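Long-range contacts in HD domain-containing protein (Aquifex aeolicus, PDB 2HEK), which is of unknown function but carries a zinc-bound HD domain, binds GDP far from that metal, and may act as a dGTPase: residues L42-A47 / K224-L229; C173-G178 / Y217-F222; I211-M216 / V316-Y321. One frame throughout, in Å; residues are numbered along the deposited sequence.

Contact 1 (L42-A47 / K224-L229). With GDP (guanosine-5'-diphosphate), chain G.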
# COMPACT_ATOMS: atom_id res chain seq x y z
N LEU A 42 4.54 8.32 23.85
CA LEU A 42 3.53 8.82 24.79
C LEU A 42 2.48 9.67 24.07
O LEU A 42 1.44 10.01 24.65
CB LEU A 42 4.19 9.64 25.91
CG LEU A 42 5.04 8.82 26.88
CD1 LEU A 42 5.69 9.78 27.92
CD2 LEU A 42 4.22 7.71 27.60
N VAL A 43 2.75 10.01 22.81
CA VAL A 43 1.81 10.79 21.99
C VAL A 43 1.38 9.95 20.75
O VAL A 43 0.19 9.92 20.38
CB VAL A 43 2.49 12.10 21.49
CG1 VAL A 43 1.57 12.90 20.54
CG2 VAL A 43 2.91 12.97 22.65
N PHE A 44 2.35 9.30 20.11
CA PHE A 44 2.12 8.41 18.92
C PHE A 44 2.37 6.99 19.40
O PHE A 44 3.52 6.56 19.45
CB PHE A 44 3.11 8.74 17.77
CG PHE A 44 2.88 10.09 17.16
CD1 PHE A 44 3.50 11.24 17.69
CD2 PHE A 44 1.99 10.23 16.08
CE1 PHE A 44 3.22 12.53 17.15
CE2 PHE A 44 1.72 11.53 15.52
CZ PHE A 44 2.35 12.64 16.05
N PRO A 45 1.32 6.28 19.86
CA PRO A 45 1.55 5.07 20.67
C PRO A 45 2.38 3.97 19.99
O PRO A 45 3.10 3.25 20.68
CB PRO A 45 0.11 4.58 20.96
CG PRO A 45 -0.68 5.86 21.00
CD PRO A 45 -0.12 6.62 19.81
N SER A 46 2.32 3.91 18.67
CA SER A 46 3.00 2.83 17.92
C SER A 46 4.48 3.17 17.60
O SER A 46 5.17 2.37 16.96
CB SER A 46 2.22 2.53 16.65
OG SER A 46 0.97 1.87 16.97
N ALA A 47 4.98 4.32 18.08
CA ALA A 47 6.40 4.74 17.86
C ALA A 47 7.33 3.95 18.74
O ALA A 47 8.10 4.53 19.53
CB ALA A 47 6.61 6.27 18.13
N LYS A 224 3.55 19.63 19.64
CA LYS A 224 3.70 20.49 20.82
C LYS A 224 3.87 19.66 22.09
O LYS A 224 4.62 20.04 22.98
CB LYS A 224 2.50 21.42 20.95
CG LYS A 224 1.20 20.73 21.24
CD LYS A 224 -0.00 21.64 20.90
CE LYS A 224 -1.27 21.07 21.52
NZ LYS A 224 -2.49 21.74 21.01
N VAL A 225 3.17 18.51 22.17
CA VAL A 225 3.30 17.62 23.33
C VAL A 225 4.60 16.84 23.30
O VAL A 225 5.23 16.70 24.33
CB VAL A 225 2.07 16.67 23.50
CG1 VAL A 225 2.19 15.81 24.76
CG2 VAL A 225 0.79 17.48 23.51
N VAL A 226 5.01 16.34 22.12
CA VAL A 226 6.32 15.71 21.97
C VAL A 226 7.42 16.67 22.51
O VAL A 226 8.31 16.24 23.25
CB VAL A 226 6.61 15.30 20.50
CG1 VAL A 226 8.08 14.90 20.34
CG2 VAL A 226 5.67 14.13 20.08
N ARG A 227 7.33 17.96 22.15
CA ARG A 227 8.35 18.93 22.56
C ARG A 227 8.36 19.16 24.09
O ARG A 227 9.44 19.12 24.70
CB ARG A 227 8.22 20.24 21.79
CG ARG A 227 8.62 20.15 20.26
CD ARG A 227 10.12 19.89 20.01
NE ARG A 227 10.97 20.80 20.77
CZ ARG A 227 11.91 20.44 21.65
NH1 ARG A 227 12.21 19.15 21.86
NH2 ARG A 227 12.60 21.37 22.31
N ILE A 228 7.20 19.32 24.71
CA ILE A 228 7.16 19.55 26.19
C ILE A 228 7.63 18.32 27.01
O ILE A 228 8.35 18.45 28.02
CB ILE A 228 5.78 20.15 26.71
CG1 ILE A 228 5.86 20.57 28.20
CG2 ILE A 228 4.59 19.20 26.49
CD1 ILE A 228 6.88 21.73 28.47
N LEU A 229 7.25 17.13 26.55
CA LEU A 229 7.79 15.92 27.16
C LEU A 229 9.32 15.88 27.13
O LEU A 229 9.96 15.53 28.11
CB LEU A 229 7.20 14.66 26.49
CG LEU A 229 5.69 14.48 26.72
CD1 LEU A 229 5.09 13.36 25.81
CD2 LEU A 229 5.40 14.18 28.20
PB GDP G . -3.43 17.62 25.33
O1B GDP G . -3.01 18.38 24.08
O2B GDP G . -3.61 18.57 26.52
O3B GDP G . -4.76 16.91 25.08
O3A GDP G . -2.27 16.57 25.74
PA GDP G . -2.50 15.03 26.16
O1A GDP G . -3.91 14.70 26.59
O2A GDP G . -1.54 14.67 27.26
O5' GDP G . -2.11 14.15 24.86
C5' GDP G . -2.14 14.62 23.52
C4' GDP G . -2.17 13.46 22.51
O4' GDP G . -1.55 12.24 22.97
C3' GDP G . -3.58 13.09 22.13
O3' GDP G . -3.55 13.05 20.67
C2' GDP G . -3.69 11.67 22.59
O2' GDP G . -4.51 11.02 21.65
C1' GDP G . -2.29 11.12 22.51
N9 GDP G . -2.01 10.05 23.50
C8 GDP G . -1.21 8.99 23.31
N7 GDP G . -1.12 8.24 24.43
C5 GDP G . -1.89 8.84 25.36
C6 GDP G . -2.26 8.56 26.76
O6 GDP G . -1.78 7.57 27.29
N1 GDP G . -3.05 9.42 27.42
C2 GDP G . -3.57 10.51 26.83
N2 GDP G . -4.39 11.33 27.57
N3 GDP G . -3.27 10.83 25.52
C4 GDP G . -2.46 10.04 24.77
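In the guanosine-5'-diphosphate pocket remote from the zinc ion, Val-43, on the loop leading into helix 51-69, sets one methyl against the first turns of helix 224-240. CG2 of Val-43 lies 3.6 Å from CG1 of Val-225, and it also meets CG2 of Val-226 and CD1 of Leu-229, each at 3.9 Å. With CG1 anti to the backbone N (chi1 176°), the two methyls of Val-43 divide their work: CG2 faces the helix while CG1 comes within 4.0 Å of the ribose O4' of GDP. Val-225 extends the apolar lining of the pocket, its CG2 3.9 Å from O3A, the oxygen bridging the two phosphates. The site also draws on His-282 of this chain and on Lys-3, Asp-24, Gln-29 and Arg-32 of the second subunit, so the nucleotide sits at a subunit interface. On one flank, CB of Leu-42 rests 3.8 Å from CD1 of Leu-229. On another, Phe-44 offers a ring edge, its CE1 4.1 Å from CG2 of Val-226. A type I beta turn from Phe-44 to Ala-47 then carries the loop off the helix, and CG of Pro-45 approaches the guanine at C8 (3.9 Å).

Contact 2 (C173-G178 / Y217-F222); sequences CGVSYG and YVQVYF
Val-175 and Val-220 form the apolar half of this contact, in which the loop leaving helix 160-173 meets the last turns of helix 203-221. Their CG2 methyls touch at 3.5 Å. SG of Cys-173 adds a looser approach to CG1 of Val-220, 4.1 Å away, and the aliphatic part of Gln-219 extends the patch, its CG lying 3.9 Å from CG2 of Val-175.

The second kind of contact sets flat group against flat group. Gln-219 bends at chi2 (84°), which turns its amide toward Tyr-177. The ring presents its edge to the flat side of the amide, the planes standing 87° apart, with CE1 of Tyr-177 3.7 Å from NE2 of Gln-219.

Water supplies the third kind, since no direct hydrogen bond joins the segments. NE2 of Gln-219 donates to two waters, at 2.6 and 3.1 Å. The nearer water gives a weak bond to the carbonyl O of Gly-174, while the other lies 2.8 Å from OH of Tyr-177 and is hydrogen-bonded to it. Together the two bonds would favour one orientation of the amide. A leucine in its place would probably leave both waters without the amide donor, and so break the water bridges from Gln-219 to Gly-174 and Tyr-177.

Each backbone bends here: Gly-174 ends helix 160-173 with positive phi, and a wide pi-type turn closes helix 203-221. Phe-44 packs on both Cys-173 and Val-220, Arg-204 of the third subunit packs on Tyr-177 and Gln-219, and strands 311-318 and 349-356 lie against Tyr-217 and Phe-222.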
# COMPACT_ATOMS: atom_id res chain seq x y z
N CYS A 173 4.91 5.75 13.41
CA CYS A 173 4.00 6.78 14.00
C CYS A 173 2.63 6.74 13.39
O CYS A 173 1.65 7.01 14.09
CB CYS A 173 4.56 8.20 13.90
SG CYS A 173 6.04 8.42 14.90
N GLY A 174 2.56 6.38 12.11
CA GLY A 174 1.29 6.36 11.33
C GLY A 174 1.07 7.68 10.60
O GLY A 174 -0.03 8.20 10.62
N VAL A 175 2.09 8.21 9.92
CA VAL A 175 1.97 9.49 9.24
C VAL A 175 1.74 9.24 7.76
O VAL A 175 2.65 8.99 7.00
CB VAL A 175 3.19 10.42 9.54
CG1 VAL A 175 3.04 11.79 8.82
CG2 VAL A 175 3.28 10.65 11.03
N SER A 176 0.47 9.34 7.38
CA SER A 176 -0.09 8.98 6.08
C SER A 176 -0.05 10.13 5.08
O SER A 176 -0.71 10.06 4.02
CB SER A 176 -1.57 8.61 6.29
OG SER A 176 -2.29 9.63 6.99
N TYR A 177 0.70 11.19 5.39
CA TYR A 177 0.68 12.39 4.55
C TYR A 177 1.84 12.40 3.54
O TYR A 177 1.61 12.62 2.34
CB TYR A 177 0.60 13.65 5.39
CG TYR A 177 -0.61 13.74 6.34
CD1 TYR A 177 -0.41 13.80 7.71
CD2 TYR A 177 -1.95 13.74 5.86
CE1 TYR A 177 -1.51 13.87 8.63
CE2 TYR A 177 -3.07 13.85 6.76
CZ TYR A 177 -2.83 13.90 8.17
OH TYR A 177 -3.84 14.03 9.15
N GLY A 178 3.07 12.14 3.96
CA GLY A 178 4.17 12.07 2.97
C GLY A 178 4.08 10.80 2.09
O GLY A 178 3.34 9.85 2.43
N TYR A 217 8.33 16.75 10.26
CA TYR A 217 8.60 17.84 11.22
C TYR A 217 7.35 18.44 11.81
O TYR A 217 7.24 18.56 13.04
CB TYR A 217 9.52 18.94 10.62
CG TYR A 217 10.94 18.53 10.79
CD1 TYR A 217 11.56 17.73 9.84
CD2 TYR A 217 11.62 18.83 11.97
CE1 TYR A 217 12.85 17.26 10.04
CE2 TYR A 217 12.92 18.39 12.18
CZ TYR A 217 13.53 17.61 11.20
OH TYR A 217 14.82 17.15 11.37
N VAL A 218 6.39 18.80 10.96
CA VAL A 218 5.19 19.45 11.49
C VAL A 218 4.30 18.48 12.27
O VAL A 218 3.71 18.86 13.30
CB VAL A 218 4.38 20.25 10.44
CG1 VAL A 218 5.23 21.40 9.94
CG2 VAL A 218 3.86 19.37 9.29
N GLN A 219 4.23 17.24 11.81
CA GLN A 219 3.28 16.30 12.44
C GLN A 219 3.88 15.65 13.69
O GLN A 219 3.17 15.46 14.70
CB GLN A 219 2.78 15.26 11.40
CG GLN A 219 1.86 14.13 11.94
CD GLN A 219 0.38 14.55 12.03
OE1 GLN A 219 0.05 15.74 11.95
NE2 GLN A 219 -0.52 13.56 12.20
N VAL A 220 5.17 15.31 13.64
CA VAL A 220 5.78 14.49 14.72
C VAL A 220 6.89 15.20 15.52
O VAL A 220 6.74 15.40 16.73
CB VAL A 220 6.33 13.11 14.19
CG1 VAL A 220 6.97 12.34 15.34
CG2 VAL A 220 5.23 12.27 13.50
N TYR A 221 7.98 15.58 14.86
CA TYR A 221 9.17 16.05 15.60
C TYR A 221 8.86 17.37 16.34
O TYR A 221 9.40 17.63 17.43
CB TYR A 221 10.43 16.18 14.69
CG TYR A 221 10.72 14.96 13.79
CD1 TYR A 221 11.17 15.13 12.48
CD2 TYR A 221 10.54 13.63 14.26
CE1 TYR A 221 11.45 14.03 11.64
CE2 TYR A 221 10.80 12.52 13.42
CZ TYR A 221 11.27 12.74 12.13
OH TYR A 221 11.52 11.65 11.28
N PHE A 222 7.98 18.19 15.78
CA PHE A 222 7.65 19.48 16.42
C PHE A 222 6.28 19.46 17.06
O PHE A 222 5.72 20.52 17.36
CB PHE A 222 7.77 20.64 15.42
CG PHE A 222 9.17 20.91 14.98
CD1 PHE A 222 9.40 21.64 13.80
CD2 PHE A 222 10.26 20.40 15.69
CE1 PHE A 222 10.73 21.90 13.36
CE2 PHE A 222 11.60 20.65 15.27
CZ PHE A 222 11.82 21.42 14.09
O HOH W 1 -0.42 10.98 12.55
O HOH W 2 -3.28 14.89 11.72

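Contact 3 (I211-M216 / V316-Y321); sequences ISRYFM and VEKEVY
Lys-318, the last strand residue of 311-318, meets Arg-213 of helix 203-221 with its side chain crossing the arginine at about a right angle. The lysine bends at chi2, and its CE lies 3.1 Å from NH2 of Arg-213. NZ of Lys-318 comes to 3.6 Å from the same NH2 of Arg-213; two like charges this close are probably unfavourable and might lower the lysine's pKa somewhat.

At Glu-319 the backbone takes over. Arg-213 is extended from CG to NE, with CG anti to the backbone N (chi1 -177°), and this reach delivers NH1 to the carbonyl O of Glu-319 at 3.0 Å. The bond is moderately bent (151° at the hydrogen), and it lies in the carbonyl plane and close to the guanidinium plane, so the carbonyl helps fix the rotation of the arginine's flat end.

Val-320 follows with two contributions. Its carbonyl O accepts a hydrogen bond from a water 2.5 Å away, which is in turn weakly bonded to NH1 of Arg-213. Its CG2 lies 3.9 Å from CD1 of Tyr-214, at the edge of the ring, while OH of that tyrosine bonds to Glu-207 of the third subunit.

Ile-349 touches both Tyr-214 and Val-320, joining the next strand to the same packing. Within the HD-associated region, helix 203-221 thus packs beside the end of strand 311-318, outermost within this chain in a three-stranded antiparallel sheet, and Arg-213 holds the chain as it leaves the strand.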
# COMPACT_ATOMS: atom_id res chain seq x y z
N ILE A 211 9.14 17.46 0.76
CA ILE A 211 7.78 17.60 1.30
C ILE A 211 7.52 16.54 2.37
O ILE A 211 6.93 16.82 3.45
CB ILE A 211 6.69 17.43 0.22
CG1 ILE A 211 6.79 18.51 -0.86
CG2 ILE A 211 5.31 17.48 0.89
CD1 ILE A 211 6.76 19.92 -0.36
N SER A 212 7.95 15.32 2.09
CA SER A 212 7.79 14.25 3.10
C SER A 212 8.53 14.62 4.39
O SER A 212 8.02 14.43 5.51
CB SER A 212 8.19 12.90 2.52
OG SER A 212 9.60 12.66 2.66
N ARG A 213 9.71 15.21 4.25
CA ARG A 213 10.45 15.67 5.44
C ARG A 213 9.69 16.80 6.17
O ARG A 213 9.59 16.80 7.42
CB ARG A 213 11.85 16.12 5.01
CG ARG A 213 12.75 16.55 6.12
CD ARG A 213 14.13 17.00 5.53
NE ARG A 213 15.06 17.35 6.62
CZ ARG A 213 15.27 18.59 7.07
NH1 ARG A 213 14.61 19.63 6.54
NH2 ARG A 213 16.12 18.80 8.06
N TYR A 214 9.14 17.74 5.42
CA TYR A 214 8.30 18.80 6.05
C TYR A 214 7.17 18.17 6.88
O TYR A 214 6.92 18.58 8.02
CB TYR A 214 7.66 19.71 4.97
CG TYR A 214 6.53 20.57 5.48
CD1 TYR A 214 6.78 21.84 6.02
CD2 TYR A 214 5.20 20.13 5.37
CE1 TYR A 214 5.70 22.67 6.48
CE2 TYR A 214 4.14 20.92 5.80
CZ TYR A 214 4.38 22.18 6.36
OH TYR A 214 3.28 22.93 6.78
N PHE A 215 6.46 17.20 6.31
CA PHE A 215 5.38 16.56 7.08
C PHE A 215 5.85 15.90 8.37
O PHE A 215 5.19 16.03 9.41
CB PHE A 215 4.62 15.56 6.23
CG PHE A 215 3.63 16.21 5.30
CD1 PHE A 215 3.72 16.03 3.92
CD2 PHE A 215 2.58 16.97 5.82
CE1 PHE A 215 2.74 16.62 3.05
CE2 PHE A 215 1.62 17.57 4.98
CZ PHE A 215 1.73 17.39 3.57
N MET A 216 6.97 15.19 8.34
CA MET A 216 7.46 14.57 9.57
C MET A 216 7.76 15.62 10.65
O MET A 216 7.47 15.38 11.83
CB MET A 216 8.67 13.68 9.32
CG MET A 216 8.33 12.42 8.49
SD MET A 216 6.96 11.44 9.25
CE MET A 216 7.64 11.02 10.83
N VAL A 316 11.07 26.85 17.80
CA VAL A 316 11.48 25.95 16.71
C VAL A 316 11.56 26.72 15.38
O VAL A 316 10.57 27.31 14.93
CB VAL A 316 10.49 24.81 16.57
CG1 VAL A 316 10.73 24.11 15.28
CG2 VAL A 316 10.61 23.86 17.73
N GLU A 317 12.73 26.73 14.77
CA GLU A 317 12.93 27.39 13.47
C GLU A 317 13.79 26.50 12.57
O GLU A 317 15.03 26.47 12.72
CB GLU A 317 13.54 28.80 13.63
CG GLU A 317 12.55 29.84 14.20
CD GLU A 317 13.16 31.23 14.45
OE1 GLU A 317 14.38 31.42 14.27
OE2 GLU A 317 12.38 32.14 14.82
N LYS A 318 13.12 25.78 11.65
CA LYS A 318 13.73 24.72 10.83
C LYS A 318 13.57 24.89 9.31
O LYS A 318 12.45 25.05 8.79
CB LYS A 318 13.13 23.38 11.22
CG LYS A 318 13.75 22.20 10.55
CD LYS A 318 15.09 21.88 11.21
CE LYS A 318 15.82 20.73 10.51
NZ LYS A 318 16.87 20.11 11.38
N GLU A 319 14.69 24.79 8.60
CA GLU A 319 14.72 24.98 7.16
C GLU A 319 14.26 23.73 6.43
O GLU A 319 14.82 22.66 6.61
CB GLU A 319 16.14 25.33 6.70
CG GLU A 319 16.52 26.82 6.77
CD GLU A 319 17.79 27.12 5.98
OE1 GLU A 319 18.85 26.52 6.28
OE2 GLU A 319 17.71 27.95 5.04
N VAL A 320 13.28 23.89 5.56
CA VAL A 320 12.69 22.80 4.81
C VAL A 320 13.56 22.51 3.57
O VAL A 320 13.59 21.38 3.06
CB VAL A 320 11.27 23.20 4.39
CG1 VAL A 320 10.65 22.24 3.35
CG2 VAL A 320 10.39 23.35 5.65
N TYR A 321 14.27 23.53 3.11
CA TYR A 321 15.27 23.36 2.07
C TYR A 321 16.45 24.27 2.41
O TYR A 321 16.26 25.46 2.65
CB TYR A 321 14.70 23.72 0.71
CG TYR A 321 15.76 23.88 -0.38
CD1 TYR A 321 16.59 22.82 -0.73
CD2 TYR A 321 15.92 25.10 -1.05
CE1 TYR A 321 17.57 22.95 -1.73
CE2 TYR A 321 16.89 25.25 -2.06
CZ TYR A 321 17.71 24.17 -2.39
OH TYR A 321 18.67 24.30 -3.39
O HOH W 3 12.28 19.45 4.03

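In the fold
From the N terminus, the chain first leaves residues 42-47 beside the coming HD helices and returns to them only at helix 224-240, where contact 1 closes a long, mostly helical loop. Contact 2 is nested inside that loop, joining the exit of helix 160-173 to the end of helix 203-221. Contact 3 starts on the residues of the same helix just before those of contact 2 and closes at strand 311-318, so it crosses both others. Phe-44 links contacts 1 and 2, its CZ lying 3.2 Å from the O of Gln-219, and the Phe-222 ring leans on Lys-318 between contacts 2 and 3. Consecutive helices 203-221 and 224-240 thereby tie the nucleotide-pocket loop, the HD domain and the antiparallel sheet together.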